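Copper-transporting ATPase (Sulfolobus solfataricus, PDB 2IYE) probably couples ATP hydrolysis to the transport of copper or other heavy-metal ions across the membrane, the chain here being its monomeric catalytic fragment. Local coordinates at residues F33-T38 with I157-K162. Sequence-based numbering, arbitrary orientation.
Sequences FDKTGT and ILSGDK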
# COMPACT_ATOMS: atom_id res chain seq x y z
N PHE A 33 -9.72 -2.73 -5.67
CA PHE A 33 -8.78 -1.91 -4.93
C PHE A 33 -7.77 -2.71 -4.09
O PHE A 33 -8.16 -3.41 -3.13
CB PHE A 33 -9.58 -1.04 -3.98
CG PHE A 33 -10.27 0.12 -4.62
CD1 PHE A 33 -9.57 1.30 -4.89
CD2 PHE A 33 -11.64 0.08 -4.89
CE1 PHE A 33 -10.23 2.39 -5.46
CE2 PHE A 33 -12.30 1.18 -5.47
CZ PHE A 33 -11.62 2.32 -5.76
N ASP A 34 -6.48 -2.57 -4.40
CA ASP A 34 -5.40 -3.08 -3.54
C ASP A 34 -5.22 -2.01 -2.43
O ASP A 34 -4.62 -0.92 -2.65
CB ASP A 34 -4.14 -3.33 -4.39
CG ASP A 34 -3.16 -4.34 -3.76
OD1 ASP A 34 -3.46 -4.90 -2.66
OD2 ASP A 34 -2.06 -4.55 -4.35
N LYS A 35 -5.80 -2.28 -1.26
CA LYS A 35 -5.93 -1.33 -0.17
C LYS A 35 -4.70 -0.37 0.12
O LYS A 35 -4.87 0.87 0.18
CB LYS A 35 -6.40 -2.11 1.07
CG LYS A 35 -6.22 -1.41 2.40
CD LYS A 35 -6.42 -2.37 3.63
CE LYS A 35 -5.15 -2.84 4.33
NZ LYS A 35 -4.53 -1.65 4.91
N THR A 36 -3.48 -0.91 0.27
CA THR A 36 -2.32 -0.06 0.62
C THR A 36 -1.85 0.98 -0.44
O THR A 36 -1.41 0.62 -1.53
CB THR A 36 -1.16 -0.90 1.09
OG1 THR A 36 -1.65 -1.82 2.08
CG2 THR A 36 -0.06 -0.01 1.75
N GLY A 37 -1.93 2.28 -0.11
CA GLY A 37 -1.53 3.34 -1.05
C GLY A 37 -2.69 3.84 -1.88
O GLY A 37 -2.54 4.87 -2.56
N THR A 38 -3.84 3.15 -1.88
CA THR A 38 -4.99 3.58 -2.72
C THR A 38 -6.14 4.10 -1.87
O THR A 38 -6.39 5.31 -1.90
CB THR A 38 -5.49 2.46 -3.74
OG1 THR A 38 -6.24 1.42 -3.06
CG2 THR A 38 -4.25 1.84 -4.55
N ILE A 157 -12.28 -5.31 -2.52
CA ILE A 157 -11.06 -4.90 -1.81
C ILE A 157 -10.10 -6.08 -1.55
O ILE A 157 -10.51 -7.09 -0.99
CB ILE A 157 -11.38 -4.21 -0.48
CG1 ILE A 157 -12.15 -2.92 -0.72
CG2 ILE A 157 -10.05 -3.89 0.25
CD1 ILE A 157 -12.61 -2.17 0.56
N LEU A 158 -8.83 -5.95 -1.94
CA LEU A 158 -7.84 -7.00 -1.68
C LEU A 158 -6.82 -6.46 -0.68
O LEU A 158 -6.64 -5.25 -0.61
CB LEU A 158 -7.12 -7.46 -2.97
CG LEU A 158 -7.94 -8.05 -4.11
CD1 LEU A 158 -7.05 -8.58 -5.25
CD2 LEU A 158 -8.78 -9.17 -3.56
N SER A 159 -6.17 -7.35 0.08
CA SER A 159 -4.99 -6.95 0.87
C SER A 159 -4.16 -8.06 1.51
O SER A 159 -4.67 -9.11 1.86
CB SER A 159 -5.35 -5.94 1.93
OG SER A 159 -4.13 -5.44 2.46
N GLY A 160 -2.86 -7.80 1.67
CA GLY A 160 -1.99 -8.68 2.48
C GLY A 160 -2.13 -8.50 4.00
O GLY A 160 -1.55 -9.24 4.78
N ASP A 161 -2.90 -7.50 4.41
CA ASP A 161 -3.12 -7.24 5.80
C ASP A 161 -4.05 -8.25 6.48
O ASP A 161 -4.83 -8.95 5.82
CB ASP A 161 -3.68 -5.83 5.94
CG ASP A 161 -3.22 -5.14 7.23
OD1 ASP A 161 -2.90 -5.84 8.21
OD2 ASP A 161 -3.21 -3.90 7.25
N LYS A 162 -3.97 -8.27 7.81
CA LYS A 162 -4.85 -9.09 8.65
C LYS A 162 -6.38 -8.89 8.45
O LYS A 162 -6.86 -7.78 8.22
CB LYS A 162 -4.50 -8.86 10.14
CG LYS A 162 -3.04 -9.22 10.55
CD LYS A 162 -2.76 -10.76 10.66
CE LYS A 162 -2.62 -11.47 9.27
NZ LYS A 162 -1.70 -10.79 8.20
O HOH W 1 -3.05 -3.70 -0.31
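Lys35 runs along CB and OG of Ser159 to Asp161, its CG anti to the backbone N (chi1 163°) and its chain bent at the last two torsions. CE of Lys35 lies 3.4 Å from OG of Ser159, and NZ of Lys35 forms a salt bridge of 3.5 Å with OD2 of Asp161. Ser159 OG accepts from Asp161 N in an ST turn, while Lys162, the N-cap residue of helix 163-173, gives its N-H to Asp161 OD1 in a bent bond, 2.7 Å long, on the anti side of the carboxylate. With an alanine at Asp161, the Lys35 ammonium would probably lose its carboxylate partner across the contact, leaving the end of that chain less fixed. At the start of both segments, strands 30-34 and 154-158 run parallel, Leu158 N donating to Phe33 O and Lys35 N to Leu158 O. The DKTGT loop and the SGD loop, far along the chain, thus leave neighbouring strands of the HAD-type phosphorylation domain, where Lys35, Thr36, Ser159, Gly160 and Asp161 contact ATP when it is bound; the model has none. In P-type ATPases the DKTGT aspartate, here Asp34, is the phosphorylated residue. Asp34 OD1 forms a salt bridge with Lys187 and accepts a 2.7 Å hydrogen bond from a water that also accepts from Thr36 N and, weakly, from Ser159 OG.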